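Side-chain contacts in nitrate regulatory protein (Klebsiella oxytoca, PDB 4AKK), which responds to nitrate and nitrite by binding the leader RNA of the nasF operon and preventing transcription termination there: residues R185-Y190 / Q345-L350; R226-Q231 / Q401-I406. All coordinates share one frame; numbering follows the deposited sequence.

Interaction 1: R185-Y190 / Q345-L350; sequences RMVALY and QQAHEL
Val187 holds its CG1 methyl, and Tyr190 its ring carbon CG (chi1 169°), anti to the backbone N. This leaves CG2 of Val187 beside its own backbone N and directed at Ala347, and swings the Tyr190 ring across to Leu350. The motif is a near-parallel pair of helices in an all-helical protein. Helix 180-212, from the nitrate-sensing NIT region, lies beside helix 341-358, and over these short segments the axes approach to 10.0 Å at a crossing angle of 26°. The backbones come nearest where Val187 CA and Ala347 CA lie 6.1 Å apart, a close spacing that the small methyl of the alanine permits. Val187 CG2 meets that methyl, Ala347 CB, at 3.9 Å. One turn further on, the Tyr190 ring and the Leu350 side chain pass alongside one another, running opposite ways: Tyr190 CE2 touches Leu350 CB at 3.8 Å. The ring meets its neighbours obliquely. No hydrogen bond joins the two segments, and the contact is buried and apolar. Leu240 on helix 217-240 packs on Val187, and Ser236 packs on Leu350, so a third helix flanks the pair. Another side of helix 341-358 belongs to the dimer interface, where Gln345 hydrogen-bonds His348 of the second subunit and the two His348 rings meet. Within the helix, a weak bond of 3.2 Å runs from Gln345 NE2 to Glu349 OE2. The polar end of the tyrosine is satisfied close by, since its hydroxyl hydrogen-bonds with Gln351 and, weakly, with Gln194 on its own helix, while on the ring CE2 of Tyr190 lies 4.2 Å from Ala347 O.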
loop_
_atom_site.group_PDB
_atom_site.type_symbol
_atom_site.label_atom_id
_atom_site.label_comp_id
_atom_site.label_asym_id
_atom_site.label_seq_id
_atom_site.Cartn_x
_atom_site.Cartn_y
_atom_site.Cartn_z
ATOM N N ARG A 185 16.133 -5.243 4.418
ATOM C CA ARG A 185 16.310 -6.291 5.431
ATOM C C ARG A 185 15.301 -6.161 6.560
ATOM O O ARG A 185 14.828 -7.164 7.085
ATOM C CB ARG A 185 17.719 -6.267 6.029
ATOM C CG ARG A 185 18.779 -6.919 5.169
ATOM C CD ARG A 185 20.151 -6.820 5.827
ATOM N NE ARG A 185 21.187 -7.239 4.895
ATOM C CZ ARG A 185 21.601 -8.494 4.757
ATOM N NH1 ARG A 185 21.074 -9.454 5.501
ATOM N NH2 ARG A 185 22.540 -8.786 3.869
ATOM N N MET A 186 14.983 -4.925 6.936
ATOM C CA MET A 186 14.015 -4.690 7.996
ATOM C C MET A 186 12.636 -5.170 7.581
ATOM O O MET A 186 11.932 -5.790 8.369
ATOM C CB MET A 186 13.973 -3.215 8.417
ATOM C CG MET A 186 15.069 -2.838 9.403
ATOM S SD MET A 186 14.753 -3.277 11.136
ATOM C CE MET A 186 13.691 -4.689 11.005
ATOM N N VAL A 187 12.255 -4.900 6.341
ATOM C CA VAL A 187 10.948 -5.337 5.867
ATOM C C VAL A 187 10.864 -6.864 5.743
ATOM O O VAL A 187 9.855 -7.467 6.113
ATOM C CB VAL A 187 10.566 -4.650 4.541
ATOM C CG1 VAL A 187 9.366 -5.346 3.895
ATOM C CG2 VAL A 187 10.254 -3.188 4.796
ATOM N N ALA A 188 11.924 -7.481 5.235
ATOM C CA ALA A 188 12.002 -8.941 5.160
ATOM C C ALA A 188 11.857 -9.570 6.548
ATOM O O ALA A 188 11.138 -10.555 6.721
ATOM C CB ALA A 188 13.328 -9.376 4.513
ATOM N N LEU A 189 12.554 -9.004 7.532
ATOM C CA LEU A 189 12.455 -9.456 8.913
ATOM C C LEU A 189 11.044 -9.273 9.480
ATOM O O LEU A 189 10.466 -10.204 10.056
ATOM C CB LEU A 189 13.467 -8.709 9.793
ATOM C CG LEU A 189 13.325 -8.927 11.300
ATOM C CD1 LEU A 189 13.608 -10.380 11.647
ATOM C CD2 LEU A 189 14.246 -7.992 12.090
ATOM N N TYR A 190 10.499 -8.071 9.318
ATOM C CA TYR A 190 9.147 -7.779 9.780
ATOM C C TYR A 190 8.158 -8.755 9.148
ATOM O O TYR A 190 7.282 -9.285 9.824
ATOM C CB TYR A 190 8.745 -6.339 9.434
ATOM C CG TYR A 190 7.279 -6.073 9.655
ATOM C CD1 TYR A 190 6.746 -6.064 10.937
ATOM C CD2 TYR A 190 6.423 -5.849 8.587
ATOM C CE1 TYR A 190 5.408 -5.837 11.153
ATOM C CE2 TYR A 190 5.075 -5.622 8.793
ATOM C CZ TYR A 190 4.575 -5.621 10.083
ATOM O OH TYR A 190 3.240 -5.395 10.307
ATOM N N GLN A 345 5.518 -0.579 0.114
ATOM C CA GLN A 345 4.170 -1.067 -0.161
ATOM C C GLN A 345 3.899 -2.387 0.555
ATOM O O GLN A 345 2.830 -2.580 1.128
ATOM C CB GLN A 345 3.954 -1.245 -1.667
ATOM C CG GLN A 345 2.588 -1.803 -2.037
ATOM C CD GLN A 345 1.461 -0.843 -1.700
ATOM O OE1 GLN A 345 1.603 0.373 -1.850
ATOM N NE2 GLN A 345 0.335 -1.383 -1.239
ATOM N N GLN A 346 4.871 -3.294 0.519
ATOM C CA GLN A 346 4.726 -4.592 1.169
ATOM C C GLN A 346 4.568 -4.450 2.683
ATOM O O GLN A 346 3.699 -5.078 3.285
ATOM C CB GLN A 346 5.920 -5.485 0.837
ATOM C CG GLN A 346 5.982 -5.878 -0.625
ATOM C CD GLN A 346 4.948 -6.929 -0.978
ATOM O OE1 GLN A 346 5.063 -8.099 -0.354
ATOM N NE2 GLN A 346 4.048 -6.693 -1.793
ATOM N N ALA A 347 5.413 -3.625 3.290
ATOM C CA ALA A 347 5.284 -3.318 4.703
ATOM C C ALA A 347 3.905 -2.712 5.023
ATOM O O ALA A 347 3.295 -3.081 6.030
ATOM C CB ALA A 347 6.418 -2.406 5.165
ATOM N N HIS A 348 3.418 -1.810 4.163
ATOM C CA HIS A 348 2.077 -1.231 4.313
ATOM C C HIS A 348 1.016 -2.325 4.366
ATOM O O HIS A 348 0.192 -2.365 5.271
ATOM C CB HIS A 348 1.702 -0.330 3.123
ATOM C CG HIS A 348 2.360 1.015 3.115
ATOM N ND1 HIS A 348 2.970 1.697 2.116
ATOM C CD2 HIS A 348 2.381 1.848 4.214
ATOM C CE1 HIS A 348 3.367 2.906 2.631
ATOM N NE2 HIS A 348 3.003 2.971 3.899
ATOM N N GLU A 349 1.015 -3.180 3.349
ATOM C CA GLU A 349 0.006 -4.210 3.231
ATOM C C GLU A 349 0.018 -5.171 4.427
ATOM O O GLU A 349 -1.039 -5.629 4.859
ATOM C CB GLU A 349 0.159 -4.978 1.915
ATOM C CG GLU A 349 -0.241 -4.196 0.674
ATOM C CD GLU A 349 0.231 -4.864 -0.610
ATOM O OE1 GLU A 349 1.114 -5.748 -0.533
ATOM O OE2 GLU A 349 -0.276 -4.506 -1.698
ATOM N N LEU A 350 1.196 -5.475 4.973
ATOM C CA LEU A 350 1.258 -6.462 6.055
ATOM C C LEU A 350 0.716 -5.875 7.352
ATOM O O LEU A 350 0.044 -6.560 8.131
ATOM C CB LEU A 350 2.671 -7.008 6.243
ATOM C CG LEU A 350 3.191 -7.794 5.034
ATOM C CD1 LEU A 350 4.476 -8.499 5.400
ATOM C CD2 LEU A 350 2.147 -8.786 4.517
#

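Interaction 2: R226-Q231 / Q401-I406; sequences RIDGQQ and QRMVEI
This is a buried contact of a helix flank with the N-terminal start of another helix, joining the NIT and ANTAR regions: Asp228, on helix 217-240 in the NIT region, meets the start of helix 403-412 in the ANTAR region, the RNA-binding part. The backbones are nearest at Asp228 CA and Arg402 CA, 5.3 Å apart. Asp228 CB rests on Arg402 CA at 4.0 Å, while its carboxylate reaches past toward the first turn of the helix. There OD2 of Asp228 lies 3.7 Å from Met403 N and 4.0 Å from Met403 CG; no hydrogen bond forms, but a carboxylate beside a helix N terminus would probably be favoured by the helix dipole. With chi1 of -67°, CG of Asp228 stands anti to the carbonyl carbon, leading the carboxylate toward Met403. The other oxygen, OD1, makes a long, weak ion pair with Arg393. Met403 bends at chi3, and its side chain runs on to Trp389 and Arg393 of helix 385-399. Arg402 offers its backbone rather than its charge: Asp228 OD2 remains 6.4 Å from Arg402 NE, whereas the guanidinium forms a salt bridge with Glu366. Val404 CG1 lies 3.7 Å above one face of the Arg402 guanidinium, toward its rim. Arg402 occupies the N-cap position, and its backbone N donates to Glu405 OE1 at 2.7 Å, from above the carboxylate plane. The Glu405 side chain at N3 accepting the N-cap N-H is one half of a capping box; the reciprocal bond is lacking, since arginine has no side-chain acceptor.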
loop_
_atom_site.group_PDB
_atom_site.type_symbol
_atom_site.label_atom_id
_atom_site.label_comp_id
_atom_site.label_asym_id
_atom_site.label_seq_id
_atom_site.Cartn_x
_atom_site.Cartn_y
_atom_site.Cartn_z
ATOM N N ARG A 226 -6.004 -16.939 10.025
ATOM C CA ARG A 226 -4.632 -16.906 10.529
ATOM C C ARG A 226 -3.728 -17.686 9.598
ATOM O O ARG A 226 -2.585 -17.297 9.351
ATOM C CB ARG A 226 -4.552 -17.489 11.942
ATOM C CG ARG A 226 -5.364 -16.736 12.986
ATOM C CD ARG A 226 -5.251 -15.249 12.765
ATOM N NE ARG A 226 -5.926 -14.444 13.777
ATOM C CZ ARG A 226 -7.226 -14.157 13.773
ATOM N NH1 ARG A 226 -8.026 -14.649 12.832
ATOM N NH2 ARG A 226 -7.729 -13.395 14.732
ATOM N N ILE A 227 -4.249 -18.775 9.048
ATOM C CA ILE A 227 -3.446 -19.602 8.145
ATOM C C ILE A 227 -3.214 -18.924 6.787
ATOM O O ILE A 227 -2.089 -18.858 6.305
ATOM C CB ILE A 227 -4.056 -21.007 7.952
ATOM C CG1 ILE A 227 -4.017 -21.771 9.280
ATOM C CG2 ILE A 227 -3.310 -21.768 6.839
ATOM C CD1 ILE A 227 -5.100 -22.856 9.418
ATOM N N ASP A 228 -4.277 -18.416 6.177
ATOM C CA ASP A 228 -4.146 -17.696 4.910
ATOM C C ASP A 228 -3.296 -16.438 5.057
ATOM O O ASP A 228 -2.571 -16.074 4.150
ATOM C CB ASP A 228 -5.523 -17.314 4.370
ATOM C CG ASP A 228 -6.345 -18.522 3.965
ATOM O OD1 ASP A 228 -5.747 -19.593 3.698
ATOM O OD2 ASP A 228 -7.588 -18.388 3.907
ATOM N N GLY A 229 -3.397 -15.774 6.203
ATOM C CA GLY A 229 -2.644 -14.553 6.437
ATOM C C GLY A 229 -1.140 -14.750 6.403
ATOM O O GLY A 229 -0.388 -13.835 6.055
ATOM N N GLN A 230 -0.699 -15.945 6.780
ATOM C CA GLN A 230 0.714 -16.285 6.753
ATOM C C GLN A 230 1.314 -16.190 5.350
ATOM O O GLN A 230 2.468 -15.775 5.187
ATOM C CB GLN A 230 0.923 -17.689 7.327
ATOM C CG GLN A 230 0.643 -17.769 8.820
ATOM C CD GLN A 230 0.429 -19.187 9.296
ATOM O OE1 GLN A 230 1.075 -20.116 8.816
ATOM N NE2 GLN A 230 -0.472 -19.361 10.259
ATOM N N GLN A 231 0.529 -16.576 4.343
ATOM C CA GLN A 231 1.012 -16.622 2.962
ATOM C C GLN A 231 1.676 -15.326 2.490
ATOM O O GLN A 231 2.835 -15.340 2.089
ATOM C CB GLN A 231 -0.114 -17.009 1.992
ATOM C CG GLN A 231 -0.312 -18.503 1.815
ATOM C CD GLN A 231 0.748 -19.156 0.934
ATOM O OE1 GLN A 231 1.548 -18.339 0.250
ATOM N NE2 GLN A 231 0.843 -20.382 0.875
ATOM N N GLN A 401 -4.460 -17.153 -1.880
ATOM C CA GLN A 401 -5.108 -15.895 -1.524
ATOM C C GLN A 401 -6.005 -16.119 -0.307
ATOM O O GLN A 401 -6.329 -17.260 0.031
ATOM C CB GLN A 401 -5.930 -15.368 -2.700
ATOM C CG GLN A 401 -5.113 -15.126 -3.968
ATOM C CD GLN A 401 -5.930 -14.502 -5.086
ATOM O OE1 GLN A 401 -6.912 -13.796 -4.835
ATOM N NE2 GLN A 401 -5.522 -14.748 -6.329
ATOM N N ARG A 402 -6.393 -15.035 0.357
ATOM C CA ARG A 402 -7.304 -15.135 1.488
ATOM C C ARG A 402 -8.690 -15.441 0.939
ATOM O O ARG A 402 -8.968 -15.158 -0.220
ATOM C CB ARG A 402 -7.317 -13.840 2.290
ATOM C CG ARG A 402 -5.941 -13.318 2.720
ATOM C CD ARG A 402 -6.106 -11.954 3.403
ATOM N NE ARG A 402 -6.916 -12.071 4.614
ATOM C CZ ARG A 402 -7.677 -11.105 5.121
ATOM N NH1 ARG A 402 -7.752 -9.917 4.526
ATOM N NH2 ARG A 402 -8.373 -11.336 6.228
ATOM N N MET A 403 -9.543 -16.051 1.755
ATOM C CA MET A 403 -10.926 -16.337 1.362
ATOM C C MET A 403 -11.672 -15.062 0.937
ATOM O O MET A 403 -12.462 -15.090 0.004
ATOM C CB MET A 403 -11.694 -17.052 2.496
ATOM C CG MET A 403 -11.380 -18.571 2.693
ATOM S SD MET A 403 -12.459 -19.420 3.908
ATOM C CE MET A 403 -14.030 -19.388 3.055
ATOM N N VAL A 404 -11.429 -13.945 1.617
ATOM C CA VAL A 404 -12.138 -12.721 1.262
ATOM C C VAL A 404 -11.714 -12.209 -0.112
ATOM O O VAL A 404 -12.527 -11.629 -0.837
ATOM C CB VAL A 404 -12.020 -11.610 2.333
ATOM C CG1 VAL A 404 -10.571 -11.173 2.526
ATOM C CG2 VAL A 404 -12.925 -10.425 1.964
ATOM N N GLU A 405 -10.457 -12.457 -0.478
ATOM C CA GLU A 405 -9.950 -12.108 -1.813
ATOM C C GLU A 405 -10.589 -12.977 -2.888
ATOM O O GLU A 405 -10.953 -12.490 -3.943
ATOM C CB GLU A 405 -8.424 -12.222 -1.873
ATOM C CG GLU A 405 -7.695 -11.196 -1.024
ATOM C CD GLU A 405 -6.215 -11.519 -0.853
ATOM O OE1 GLU A 405 -5.850 -12.712 -0.946
ATOM O OE2 GLU A 405 -5.415 -10.583 -0.621
ATOM N N ILE A 406 -10.733 -14.266 -2.612
ATOM C CA ILE A 406 -11.466 -15.148 -3.512
ATOM C C ILE A 406 -12.892 -14.658 -3.662
ATOM O O ILE A 406 -13.440 -14.652 -4.758
ATOM C CB ILE A 406 -11.536 -16.588 -2.958
ATOM C CG1 ILE A 406 -10.133 -17.185 -2.816
ATOM C CG2 ILE A 406 -12.462 -17.451 -3.826
ATOM C CD1 ILE A 406 -9.281 -17.097 -4.089
#

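Along the chain the segments alternate: 185-190, 226-231, 345-350, then 401-406. The two first segments lie on consecutive helices of the NIT region, 180-212 and 217-240, and each meets a later part of the chain. The centres of interactions 1 and 2 are about 17 Å apart, with nearest atoms about 6 Å apart and no touch. Helix 341-358 links them: it supplies one side of interaction 1, and Leu353, Gln356 and Leu357 further along it pack on Arg402 of interaction 2. Both contacts also reach the second subunit. Sensor helices thus meet both helix 341-358 and the ANTAR region, consistent with nitrate sensing being coupled to RNA binding.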